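Local coordinates for MMACHC-like protein (Caenorhabditis elegans, PDB 5UJC) that binds cobalamin and, like its human homologue, probably strips the upper ligand from it by flavin-dependent reduction or glutathione-dependent dealkylation, at residues Leu169-Leu174 with Phe222-Lys227. Numbering follows the deposited sequence.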
loop_
_atom_site.group_PDB
_atom_site.type_symbol
_atom_site.label_atom_id
_atom_site.label_comp_id
_atom_site.label_asym_id
_atom_site.label_seq_id
_atom_site.Cartn_x
_atom_site.Cartn_y
_atom_site.Cartn_z
ATOM N N LEU A 169 -19.061 6.339 4.111
ATOM C CA LEU A 169 -17.747 6.889 3.833
ATOM C C LEU A 169 -17.381 7.954 4.854
ATOM O O LEU A 169 -18.225 8.736 5.280
ATOM C CB LEU A 169 -17.687 7.466 2.432
ATOM C CG LEU A 169 -17.955 6.483 1.290
ATOM C CD1 LEU A 169 -18.091 7.224 -0.030
ATOM C CD2 LEU A 169 -16.847 5.436 1.195
ATOM N N LYS A 170 -16.118 7.941 5.263
ATOM C CA LYS A 170 -15.580 8.932 6.150
ATOM C C LYS A 170 -14.565 9.782 5.463
ATOM O O LYS A 170 -13.959 9.372 4.506
ATOM C CB LYS A 170 -14.942 8.247 7.357
ATOM C CG LYS A 170 -15.952 7.451 8.184
ATOM C CD LYS A 170 -16.914 8.387 8.954
ATOM C CE LYS A 170 -18.113 7.633 9.496
ATOM N NZ LYS A 170 -17.722 6.586 10.478
ATOM N N PHE A 171 -14.332 10.969 6.006
ATOM C CA PHE A 171 -13.250 11.842 5.515
ATOM C C PHE A 171 -11.950 11.369 6.140
ATOM O O PHE A 171 -11.705 11.577 7.325
ATOM C CB PHE A 171 -13.570 13.315 5.859
ATOM C CG PHE A 171 -12.630 14.326 5.210
ATOM C CD1 PHE A 171 -11.420 14.634 5.793
ATOM C CD2 PHE A 171 -12.974 14.948 4.031
ATOM C CE1 PHE A 171 -10.599 15.602 5.255
ATOM C CE2 PHE A 171 -12.160 15.922 3.476
ATOM C CZ PHE A 171 -10.969 16.256 4.092
ATOM N N ILE A 172 -11.156 10.649 5.345
ATOM C CA ILE A 172 -9.979 9.944 5.850
ATOM C C ILE A 172 -8.670 10.638 5.523
ATOM O O ILE A 172 -8.596 11.505 4.644
ATOM C CB ILE A 172 -9.922 8.459 5.396
ATOM C CG1 ILE A 172 -9.908 8.339 3.856
ATOM C CG2 ILE A 172 -11.109 7.685 5.981
ATOM C CD1 ILE A 172 -9.456 6.982 3.357
ATOM N N GLY A 173 -7.635 10.262 6.252
ATOM C CA GLY A 173 -6.310 10.826 6.022
ATOM C C GLY A 173 -5.607 10.251 4.811
ATOM O O GLY A 173 -6.097 9.300 4.163
ATOM N N LEU A 174 -4.414 10.785 4.574
ATOM C CA LEU A 174 -3.632 10.525 3.374
ATOM C C LEU A 174 -2.174 10.471 3.734
ATOM O O LEU A 174 -1.656 11.370 4.411
ATOM C CB LEU A 174 -3.839 11.632 2.343
ATOM C CG LEU A 174 -2.998 11.553 1.059
ATOM C CD1 LEU A 174 -3.407 10.345 0.215
ATOM C CD2 LEU A 174 -3.157 12.838 0.262
ATOM N N PHE A 222 -8.200 14.386 -2.075
ATOM C CA PHE A 222 -8.228 12.931 -1.885
ATOM C C PHE A 222 -9.665 12.441 -1.635
ATOM O O PHE A 222 -10.152 11.541 -2.309
ATOM C CB PHE A 222 -7.304 12.557 -0.722
ATOM C CG PHE A 222 -7.264 11.074 -0.397
ATOM C CD1 PHE A 222 -7.003 10.127 -1.387
ATOM C CD2 PHE A 222 -7.432 10.634 0.918
ATOM C CE1 PHE A 222 -6.926 8.793 -1.065
ATOM C CE2 PHE A 222 -7.348 9.296 1.225
ATOM C CZ PHE A 222 -7.078 8.383 0.238
ATOM N N ASN A 223 -10.332 13.011 -0.650
ATOM C CA ASN A 223 -11.646 12.506 -0.269
ATOM C C ASN A 223 -12.738 12.813 -1.273
ATOM O O ASN A 223 -13.642 11.996 -1.458
ATOM C CB ASN A 223 -12.031 12.991 1.105
ATOM C CG ASN A 223 -11.303 12.222 2.194
ATOM O OD1 ASN A 223 -11.580 11.033 2.416
ATOM N ND2 ASN A 223 -10.310 12.863 2.820
ATOM N N TYR A 224 -12.658 13.984 -1.918
ATOM C CA TYR A 224 -13.747 14.472 -2.795
ATOM C C TYR A 224 -13.492 14.238 -4.285
ATOM O O TYR A 224 -14.442 14.247 -5.070
ATOM C CB TYR A 224 -13.986 15.956 -2.565
ATOM C CG TYR A 224 -14.284 16.340 -1.123
ATOM C CD1 TYR A 224 -14.936 15.456 -0.247
ATOM C CD2 TYR A 224 -13.989 17.614 -0.664
ATOM C CE1 TYR A 224 -15.243 15.833 1.051
ATOM C CE2 TYR A 224 -14.277 17.986 0.628
ATOM C CZ TYR A 224 -14.897 17.098 1.484
ATOM O OH TYR A 224 -15.202 17.516 2.759
ATOM N N ASN A 225 -12.217 14.051 -4.684
ATOM C CA ASN A 225 -11.846 14.096 -6.108
ATOM C C ASN A 225 -10.820 13.039 -6.492
ATOM O O ASN A 225 -10.159 13.172 -7.497
ATOM C CB ASN A 225 -11.277 15.481 -6.457
ATOM C CG ASN A 225 -12.258 16.597 -6.194
ATOM O OD1 ASN A 225 -12.058 17.415 -5.305
ATOM N ND2 ASN A 225 -13.335 16.585 -6.902
ATOM N N TRP A 226 -10.720 11.964 -5.708
ATOM C CA TRP A 226 -9.669 10.989 -5.922
ATOM C C TRP A 226 -9.620 10.383 -7.312
ATOM O O TRP A 226 -8.532 9.960 -7.777
ATOM C CB TRP A 226 -9.714 9.852 -4.869
ATOM C CG TRP A 226 -11.006 9.149 -4.761
ATOM C CD1 TRP A 226 -12.017 9.411 -3.867
ATOM C CD2 TRP A 226 -11.431 8.028 -5.519
ATOM N NE1 TRP A 226 -13.037 8.549 -4.050
ATOM C CE2 TRP A 226 -12.703 7.679 -5.058
ATOM C CE3 TRP A 226 -10.850 7.262 -6.544
ATOM C CZ2 TRP A 226 -13.413 6.609 -5.581
ATOM C CZ3 TRP A 226 -11.564 6.218 -7.065
ATOM C CH2 TRP A 226 -12.813 5.881 -6.566
ATOM N N LYS A 227 -10.759 10.305 -7.998
ATOM C CA LYS A 227 -10.762 9.719 -9.360
ATOM C C LYS A 227 -9.858 10.482 -10.321
ATOM O O LYS A 227 -9.380 9.905 -11.292
ATOM C CB LYS A 227 -12.164 9.628 -9.914
ATOM C CG LYS A 227 -13.005 8.597 -9.215
ATOM C CD LYS A 227 -14.424 8.593 -9.709
ATOM C CE LYS A 227 -15.201 7.433 -9.114
ATOM N NZ LYS A 227 -16.591 7.391 -9.643
#
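Asn223 OD1 is held from two sources: it accepts a hydrogen bond from the backbone N of Ile172 at 3.0 Å, the donor tilted well off the carbonyl plane, and another from N45 of the bound co-methylcobalamin. Its amide partner ND2 gives a nearly straight bond to Ile172 O at 2.8 Å, on a lone pair and in the carbonyl plane, and a second to Leu219 O one helical turn back. A carboxamide suits this place because it offers acceptor and donor together, matching both the N-H and the C=O of one extended residue. The same ND2 lies 3.4 Å above the centre of the Phe171 ring, whose plane is turned 27° from the amide; the flat phenyl and the hydrogen bonds help to fix the amide's rotation about CB-CG. A chi1 of -171°, which turns CG away from the backbone N, brings this ring alongside the helix, where its CE2 edge meets the face of Tyr224 in an offset edge-to-face pair, centroids 5.5 Å apart; an aromatic suits both roles. On the other flank, branched Leu174 sets methyl CD1 squarely over the Phe222 ring, 3.8 Å from its centroid, in a CH-pi contact, while Ile172 CD1 meets Phe222 CE2 obliquely at 3.8 Å. With an alanine here in place of Asn223, Ile172 N-H and C=O would probably lose their mates on the helix, and the corrin amide this acceptor. Helix 212-225 is thus joined to the loop running into strand 174-176, and since Lys170 O accepts a hydrogen bond from cobalamin N52, both segments help wall the MMACHC-family cobalamin pocket.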